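Local coordinates for uncharacterized protein YhfS (Escherichia coli, PDB 4J8L), which is of unknown function but holds pyridoxal 5'-phosphate as a covalently attached cofactor and may have cysteine synthase activity, at residues A[253-258]-A[345-350]; A[155-160]-A[183-188]; A[274-279]-A[337-342]. One frame throughout, in Å; residues are numbered along the deposited sequence.

Contact 1 of 3, residues A[253-258]-A[345-350]; sequences SERLLA and SGEETV
The end of helix 229-261 and the start of helix 347-360, in the YhfS-like C-terminal region, pack against each other here, in a helix pair where Arg255 and Leu256 of one meet Glu347 and Val350 of the other. The polar half is a side-on, two-pronged salt bridge. Arg255 NE donates to Glu347 OE2 at 2.7 Å in a nearly straight bond (172°), the acceptor lying in the guanidinium plane but meeting the donor from above its own carboxylate plane. The second prong, Arg255 NH2 to Glu347 OE1 at 3.0 Å, uses the syn side of the carboxylate. The two planes are 58° apart, and this second bond is the more bent (141°). Glu347 sets CG between its backbone N and carbonyl carbon and bends the chain at the next torsion, which carries the carboxylate to Arg255. Its CB, placed by the backbone, is 3.9 Å from Leu256 CB. With an alanine here, the Arg255 guanidinium would probably lose its carboxylate mate and be set free to turn. Beneath the salt bridge the contact becomes apolar and buried. Leu256 also touches Leu281 of strand 279-285, and Val350 touches the loop residue Pro317. The leucine and valine cross at about a right angle, with Leu256 CD2 3.6 Å and Leu256 CD1 4.0 Å from Val350 CG1.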
loop_
_atom_site.group_PDB
_atom_site.type_symbol
_atom_site.label_atom_id
_atom_site.label_comp_id
_atom_site.label_asym_id
_atom_site.label_seq_id
_atom_site.Cartn_x
_atom_site.Cartn_y
_atom_site.Cartn_z
ATOM N N SER A 253 6.953 9.208 13.511
ATOM C CA SER A 253 8.167 8.704 12.880
ATOM C C SER A 253 9.225 9.791 12.692
ATOM O O SER A 253 10.408 9.551 12.931
ATOM C CB SER A 253 7.855 8.010 11.558
ATOM O OG SER A 253 7.191 6.786 11.805
ATOM N N GLU A 254 8.805 10.988 12.288
ATOM C CA GLU A 254 9.753 12.086 12.141
ATOM C C GLU A 254 10.334 12.500 13.494
ATOM O O GLU A 254 11.537 12.748 13.608
ATOM C CB GLU A 254 9.110 13.290 11.447
ATOM C CG GLU A 254 8.714 13.049 9.984
ATOM C CD GLU A 254 9.880 13.159 9.002
ATOM O OE1 GLU A 254 11.046 13.313 9.438
ATOM O OE2 GLU A 254 9.624 13.093 7.779
ATOM N N ARG A 255 9.496 12.572 14.523
ATOM C CA ARG A 255 10.007 12.986 15.834
ATOM C C ARG A 255 10.945 11.932 16.433
ATOM O O ARG A 255 11.967 12.271 17.041
ATOM C CB ARG A 255 8.872 13.355 16.796
ATOM C CG ARG A 255 8.152 14.651 16.391
ATOM C CD ARG A 255 7.169 15.144 17.450
ATOM N NE ARG A 255 6.197 14.118 17.821
ATOM C CZ ARG A 255 5.072 13.863 17.154
ATOM N NH1 ARG A 255 4.747 14.574 16.081
ATOM N NH2 ARG A 255 4.267 12.893 17.567
ATOM N N LEU A 256 10.593 10.666 16.239
ATOM C CA LEU A 256 11.417 9.549 16.671
ATOM C C LEU A 256 12.768 9.588 15.969
ATOM O O LEU A 256 13.809 9.427 16.607
ATOM C CB LEU A 256 10.706 8.236 16.363
ATOM C CG LEU A 256 11.424 6.934 16.696
ATOM C CD1 LEU A 256 11.737 6.878 18.177
ATOM C CD2 LEU A 256 10.543 5.769 16.282
ATOM N N LEU A 257 12.754 9.791 14.650
ATOM C CA LEU A 257 14.001 9.871 13.886
ATOM C C LEU A 257 14.914 10.973 14.411
ATOM O O LEU A 257 16.113 10.759 14.601
ATOM C CB LEU A 257 13.725 10.095 12.396
ATOM C CG LEU A 257 14.960 10.216 11.502
ATOM C CD1 LEU A 257 15.759 8.911 11.459
ATOM C CD2 LEU A 257 14.580 10.653 10.085
ATOM N N ALA A 258 14.347 12.149 14.658
ATOM C CA ALA A 258 15.129 13.268 15.179
ATOM C C ALA A 258 15.757 12.946 16.535
ATOM O O ALA A 258 16.929 13.257 16.774
ATOM C CB ALA A 258 14.271 14.529 15.272
ATOM N N SER A 345 1.210 4.181 18.213
ATOM C CA SER A 345 1.982 4.615 19.381
ATOM C C SER A 345 2.665 5.959 19.152
ATOM O O SER A 345 2.745 6.455 18.025
ATOM C CB SER A 345 3.033 3.566 19.745
ATOM O OG SER A 345 4.071 3.544 18.788
ATOM N N GLY A 346 3.156 6.545 20.238
ATOM C CA GLY A 346 3.932 7.769 20.176
ATOM C C GLY A 346 5.417 7.475 20.278
ATOM O O GLY A 346 5.829 6.357 20.590
ATOM N N GLU A 347 6.223 8.489 19.999
ATOM C CA GLU A 347 7.660 8.290 19.904
ATOM C C GLU A 347 8.269 7.995 21.262
ATOM O O GLU A 347 9.252 7.257 21.361
ATOM C CB GLU A 347 8.336 9.497 19.247
ATOM C CG GLU A 347 8.211 10.808 20.028
ATOM C CD GLU A 347 6.941 11.594 19.715
ATOM O OE1 GLU A 347 5.997 11.027 19.118
ATOM O OE2 GLU A 347 6.900 12.790 20.058
ATOM N N GLU A 348 7.690 8.554 22.317
ATOM C CA GLU A 348 8.259 8.313 23.636
ATOM C C GLU A 348 8.091 6.853 24.050
ATOM O O GLU A 348 8.963 6.284 24.715
ATOM C CB GLU A 348 7.680 9.270 24.677
ATOM C CG GLU A 348 7.918 10.744 24.376
ATOM C CD GLU A 348 9.388 11.150 24.412
ATOM O OE1 GLU A 348 10.235 10.352 24.872
ATOM O OE2 GLU A 348 9.695 12.281 23.978
ATOM N N THR A 349 6.980 6.244 23.641
ATOM C CA THR A 349 6.754 4.822 23.887
ATOM C C THR A 349 7.760 3.965 23.121
ATOM O O THR A 349 8.329 3.023 23.668
ATOM C CB THR A 349 5.318 4.411 23.498
ATOM O OG1 THR A 349 4.398 4.980 24.436
ATOM C CG2 THR A 349 5.145 2.896 23.493
ATOM N N VAL A 350 7.985 4.289 21.853
ATOM C CA VAL A 350 8.933 3.513 21.058
ATOM C C VAL A 350 10.335 3.638 21.645
ATOM O O VAL A 350 11.061 2.639 21.774
ATOM C CB VAL A 350 8.932 3.950 19.580
ATOM C CG1 VAL A 350 10.060 3.260 18.812
ATOM C CG2 VAL A 350 7.582 3.630 18.941
#

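Contact 2 of 3, residues A[155-160]-A[183-188]; sequences DVLATL and CECGAN
Cys185 is where the loop 183-188, coming out of a short 3-10 turn at Cys183 and Glu184, first meets helix 153-162, and everything it touches there is Leu157. Its SG lies 3.9 Å from Leu157 CD1, and the same methyl sits 3.6 Å from Cys185 O. Thus a single branch of the leucine packs on both the thiol and the backbone of the cysteine. Gly186 follows at the closest approach of the two backbones, its CA 5.3 Å from Leu157 CA. Its backbone (phi 127°) would drive a side chain into the preceding carbonyl O, and a CB there would also clash with Leu157 CB, so two separate constraints exclude anything larger. The carbonyl oxygens of Gly186 and Leu157 point roughly the same way and share a water, which lies 2.8 Å from Gly186 O and 2.9 Å from Leu157 O; Arg161 NH2 also bonds to Gly186 O. At Ala187 the chain passes the fork of the leucine: the backbone N is 3.7 Å from Leu157 CD1, and Ala187 CB is 4.0 Å from both Leu157 CD1 and CD2. With CG turned anti to the carbonyl carbon (chi1 -65°), Leu157 sends its fork out from the helix, CD1 toward Cys185 and the Ala187 N, CD2 toward Ala187 CA and CB. Asn188 then leaves the helix behind and leads into strand 189-193, its side-chain OD1 bonding to Ala167 N and ND2 to Asp209 OD2. Helix 153-162 is the crossover of a beta-alpha-beta unit between the parallel neighbours 137-141 and 167-170 of the central mixed sheet, with Leu157 touching Val140, Ala167 and Thr169 of those strands and Ala187 meeting Thr169 from the loop side.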
loop_
_atom_site.group_PDB
_atom_site.type_symbol
_atom_site.label_atom_id
_atom_site.label_comp_id
_atom_site.label_asym_id
_atom_site.label_seq_id
_atom_site.Cartn_x
_atom_site.Cartn_y
_atom_site.Cartn_z
ATOM N N ASP A 155 5.515 10.717 -13.110
ATOM C CA ASP A 155 6.383 10.852 -14.275
ATOM C C ASP A 155 6.561 9.528 -15.009
ATOM O O ASP A 155 6.615 9.491 -16.242
ATOM C CB ASP A 155 7.736 11.446 -13.881
ATOM C CG ASP A 155 7.612 12.866 -13.363
ATOM O OD1 ASP A 155 6.557 13.496 -13.595
ATOM O OD2 ASP A 155 8.564 13.350 -12.725
ATOM N N VAL A 156 6.647 8.439 -14.254
ATOM C CA VAL A 156 6.722 7.121 -14.865
ATOM C C VAL A 156 5.416 6.834 -15.603
ATOM O O VAL A 156 5.422 6.349 -16.741
ATOM C CB VAL A 156 6.985 6.033 -13.810
ATOM C CG1 VAL A 156 6.817 4.646 -14.411
ATOM C CG2 VAL A 156 8.383 6.203 -13.221
ATOM N N LEU A 157 4.298 7.152 -14.954
ATOM C CA LEU A 157 2.980 6.961 -15.556
ATOM C C LEU A 157 2.783 7.810 -16.810
ATOM O O LEU A 157 2.226 7.332 -17.797
ATOM C CB LEU A 157 1.868 7.240 -14.537
ATOM C CG LEU A 157 1.843 6.254 -13.367
ATOM C CD1 LEU A 157 0.850 6.705 -12.303
ATOM C CD2 LEU A 157 1.502 4.849 -13.848
ATOM N N ALA A 158 3.242 9.059 -16.769
ATOM C CA ALA A 158 3.135 9.950 -17.917
ATOM C C ALA A 158 3.891 9.389 -19.118
ATOM O O ALA A 158 3.407 9.437 -20.247
ATOM C CB ALA A 158 3.644 11.342 -17.568
ATOM N N THR A 159 5.077 8.847 -18.862
ATOM C CA THR A 159 5.882 8.256 -19.922
ATOM C C THR A 159 5.142 7.092 -20.563
ATOM O O THR A 159 5.100 6.970 -21.792
ATOM C CB THR A 159 7.249 7.774 -19.398
ATOM O OG1 THR A 159 7.953 8.878 -18.819
ATOM C CG2 THR A 159 8.087 7.197 -20.538
ATOM N N LEU A 160 4.549 6.251 -19.723
ATOM C CA LEU A 160 3.828 5.076 -20.188
ATOM C C LEU A 160 2.598 5.465 -20.992
ATOM O O LEU A 160 2.320 4.877 -22.039
ATOM C CB LEU A 160 3.429 4.201 -19.002
ATOM C CG LEU A 160 4.595 3.498 -18.303
ATOM C CD1 LEU A 160 4.144 2.913 -16.967
ATOM C CD2 LEU A 160 5.169 2.413 -19.203
ATOM N N CYS A 183 -4.199 6.046 -9.938
ATOM C CA CYS A 183 -5.299 6.475 -10.806
ATOM C C CYS A 183 -5.539 7.982 -10.760
ATOM O O CYS A 183 -6.286 8.515 -11.581
ATOM C CB CYS A 183 -6.597 5.728 -10.476
ATOM S SG CYS A 183 -7.260 6.044 -8.832
ATOM N N GLU A 184 -4.920 8.662 -9.802
ATOM C CA GLU A 184 -5.057 10.110 -9.689
ATOM C C GLU A 184 -3.923 10.842 -10.391
ATOM O O GLU A 184 -3.948 12.067 -10.509
ATOM C CB GLU A 184 -5.108 10.543 -8.220
ATOM C CG GLU A 184 -6.243 9.909 -7.438
ATOM C CD GLU A 184 -6.261 10.337 -5.982
ATOM O OE1 GLU A 184 -5.288 10.033 -5.254
ATOM O OE2 GLU A 184 -7.250 10.981 -5.569
ATOM N N CYS A 185 -2.922 10.100 -10.854
ATOM C CA CYS A 185 -1.800 10.741 -11.532
ATOM C C CYS A 185 -1.317 9.994 -12.780
ATOM O O CYS A 185 -0.128 10.024 -13.122
ATOM C CB CYS A 185 -0.645 11.008 -10.557
ATOM S SG CYS A 185 0.106 9.545 -9.782
ATOM N N GLY A 186 -2.242 9.334 -13.468
ATOM C CA GLY A 186 -1.932 8.795 -14.778
ATOM C C GLY A 186 -2.192 7.324 -15.051
ATOM O O GLY A 186 -2.216 6.910 -16.210
ATOM N N ALA A 187 -2.380 6.527 -14.007
ATOM C CA ALA A 187 -2.600 5.094 -14.183
ATOM C C ALA A 187 -4.009 4.791 -14.679
ATOM O O ALA A 187 -4.967 5.521 -14.377
ATOM C CB ALA A 187 -2.336 4.339 -12.871
ATOM N N ASN A 188 -4.142 3.707 -15.429
ATOM C CA ASN A 188 -5.463 3.264 -15.850
ATOM C C ASN A 188 -6.256 2.670 -14.699
ATOM O O ASN A 188 -7.456 2.861 -14.628
ATOM C CB ASN A 188 -5.370 2.304 -17.024
ATOM C CG ASN A 188 -4.726 2.949 -18.214
ATOM O OD1 ASN A 188 -3.516 2.848 -18.404
ATOM N ND2 ASN A 188 -5.519 3.677 -18.992
HETATM O O HOH W 1 -0.060 5.673 -17.392
#

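Contact 3 of 3, residues A[274-279]-A[337-342]; sequences ANAQSK and AIRINP
Arg339 brings CD over Ala276, 4.2 Å from Ala276 CB and 3.4 Å from Ala276 O. Beyond that carbon the chain bends at the third torsion (chi3 -69°), which brings the guanidinium round to the carbonyl. Arg339 NH1 donates to Ala276 O at 2.8 Å, with an N-H...O angle of 157°. The oxygen lies at the edge of the guanidinium, almost in its plane, whereas the donor sits well off the plane of the carbonyl. This carbonyl belongs to the cis peptide joining Ala276 to Gln277, in the tight connection of a beta hairpin between strands 268-275 and 279-285. The turn is braced from within: Ala276 N bonds to Ser278 O at 2.8 Å, and Asn275 ND2 to Gln277 O at 2.9 Å. Strand 268-275 and the turn are not neighbours of 337-341; strand 279-285, which starts at Lys279, lies between. The long arginine side chain spans the 8.3 Å between the CA atoms of Ala276 and Arg339, the nearest pair. Deeper in, Ser278 OG and Asn341 ND2 both bond to Glu310 OE2, a shared acceptor that joins the segments indirectly. Arg339 NE bonds to Arg321 O; NE and NH1 thus each bond a backbone carbonyl, and NH2 is hydrogen-bonded elsewhere, so the group's rotation is probably limited. Its side chain is about 4 Å from a bound acetate and a glycol fragment, at their nearest atoms, both probably from the crystallisation liquor. Chemically, the bond to Ala276 O uses one N-H of NH1, and a positive group held by backbone carbonyls in this way is likely to polarise the cis peptide.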
loop_
_atom_site.group_PDB
_atom_site.type_symbol
_atom_site.label_atom_id
_atom_site.label_comp_id
_atom_site.label_asym_id
_atom_site.label_seq_id
_atom_site.Cartn_x
_atom_site.Cartn_y
_atom_site.Cartn_z
ATOM N N ALA A 274 12.559 5.006 5.869
ATOM C CA ALA A 274 12.564 4.426 4.541
ATOM C C ALA A 274 11.211 3.814 4.227
ATOM O O ALA A 274 10.496 3.380 5.124
ATOM C CB ALA A 274 13.640 3.366 4.446
ATOM N N ASN A 275 10.873 3.763 2.946
ATOM C CA ASN A 275 9.750 2.947 2.515
ATOM C C ASN A 275 10.231 1.517 2.333
ATOM O O ASN A 275 10.848 1.174 1.318
ATOM C CB ASN A 275 9.141 3.492 1.233
ATOM C CG ASN A 275 8.022 4.469 1.511
ATOM O OD1 ASN A 275 8.259 5.667 1.678
ATOM N ND2 ASN A 275 6.794 3.958 1.579
ATOM N N ALA A 276 9.981 0.695 3.347
ATOM C CA ALA A 276 10.496 -0.668 3.372
ATOM C C ALA A 276 9.456 -1.697 3.834
ATOM O O ALA A 276 9.625 -2.310 4.879
ATOM C CB ALA A 276 11.732 -0.728 4.275
ATOM N N GLN A 277 8.374 -1.886 3.081
ATOM C CA GLN A 277 8.069 -1.112 1.882
ATOM C C GLN A 277 7.144 0.040 2.263
ATOM O O GLN A 277 7.098 1.057 1.577
ATOM C CB GLN A 277 7.456 -2.006 0.805
ATOM C CG GLN A 277 8.400 -3.135 0.388
ATOM C CD GLN A 277 7.963 -3.839 -0.880
ATOM O OE1 GLN A 277 6.775 -4.027 -1.123
ATOM N NE2 GLN A 277 8.935 -4.240 -1.700
ATOM N N SER A 278 6.417 -0.118 3.367
ATOM C CA SER A 278 5.680 1.003 3.933
ATOM C C SER A 278 6.689 1.917 4.609
ATOM O O SER A 278 7.795 1.492 4.927
ATOM C CB SER A 278 4.631 0.527 4.946
ATOM O OG SER A 278 3.762 1.595 5.316
ATOM N N LYS A 279 6.313 3.172 4.830
ATOM C CA LYS A 279 7.232 4.136 5.418
ATOM C C LYS A 279 7.388 3.844 6.912
ATOM O O LYS A 279 6.423 3.913 7.680
ATOM C CB LYS A 279 6.744 5.562 5.147
ATOM C CG LYS A 279 7.755 6.669 5.411
ATOM C CD LYS A 279 7.242 7.984 4.835
ATOM C CE LYS A 279 8.137 9.149 5.215
ATOM N NZ LYS A 279 7.618 10.453 4.682
ATOM N N ALA A 337 20.320 -4.596 12.577
ATOM C CA ALA A 337 19.273 -3.597 12.332
ATOM C C ALA A 337 17.870 -4.182 12.334
ATOM O O ALA A 337 17.679 -5.371 12.061
ATOM C CB ALA A 337 19.542 -2.872 11.021
ATOM N N ILE A 338 16.893 -3.330 12.638
ATOM C CA ILE A 338 15.501 -3.745 12.721
ATOM C C ILE A 338 14.609 -2.714 12.035
ATOM O O ILE A 338 15.039 -1.585 11.789
ATOM C CB ILE A 338 15.051 -3.891 14.186
ATOM C CG1 ILE A 338 15.128 -2.544 14.911
ATOM C CG2 ILE A 338 15.920 -4.942 14.894
ATOM C CD1 ILE A 338 14.435 -2.535 16.276
ATOM N N ARG A 339 13.377 -3.113 11.726
ATOM C CA ARG A 339 12.353 -2.173 11.271
ATOM C C ARG A 339 11.403 -1.843 12.415
ATOM O O ARG A 339 11.036 -2.719 13.192
ATOM C CB ARG A 339 11.535 -2.757 10.116
ATOM C CG ARG A 339 12.236 -2.707 8.762
ATOM C CD ARG A 339 11.343 -3.268 7.653
ATOM N NE ARG A 339 11.149 -4.713 7.782
ATOM C CZ ARG A 339 10.444 -5.458 6.938
ATOM N NH1 ARG A 339 9.851 -4.902 5.882
ATOM N NH2 ARG A 339 10.325 -6.762 7.145
ATOM N N ILE A 340 11.004 -0.577 12.503
ATOM C CA ILE A 340 9.979 -0.171 13.464
ATOM C C ILE A 340 8.861 0.589 12.767
ATOM O O ILE A 340 9.113 1.612 12.127
ATOM C CB ILE A 340 10.542 0.730 14.576
ATOM C CG1 ILE A 340 11.615 -0.003 15.374
ATOM C CG2 ILE A 340 9.421 1.138 15.553
ATOM C CD1 ILE A 340 12.237 0.857 16.452
ATOM N N ASN A 341 7.639 0.071 12.880
ATOM C CA ASN A 341 6.454 0.788 12.410
ATOM C C ASN A 341 5.687 1.198 13.656
ATOM O O ASN A 341 5.109 0.348 14.340
ATOM C CB ASN A 341 5.606 -0.116 11.523
ATOM C CG ASN A 341 4.451 0.626 10.855
ATOM O OD1 ASN A 341 3.921 1.591 11.400
ATOM N ND2 ASN A 341 4.060 0.166 9.669
ATOM N N PRO A 342 5.700 2.497 13.975
ATOM C CA PRO A 342 5.072 2.951 15.225
ATOM C C PRO A 342 3.578 2.639 15.334
ATOM O O PRO A 342 3.054 2.659 16.446
ATOM C CB PRO A 342 5.275 4.467 15.181
ATOM C CG PRO A 342 6.502 4.654 14.329
ATOM C CD PRO A 342 6.356 3.607 13.258
#

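From the N terminus, contact 2 comes first: helix 153-162 is met again by the loop at 183-188, closing a short loop that includes strand 167-170 within the large domain, just ahead of Lys196, which carries the cofactor. That loop is complete before the C-terminal domain begins its own pair. Contact 1 opens on helix 229-261 and closes on helix 347-360, and the span between holds all of contact 3, which joins a hairpin turn to strand 337-341. Contacts 1 and 3 also touch, through Ser253 OG and Pro342 CG at 3.4 Å, so the helix pair packs against the sheet strand there. Contact 2 stands apart, its centre about 34 Å from that of contact 1.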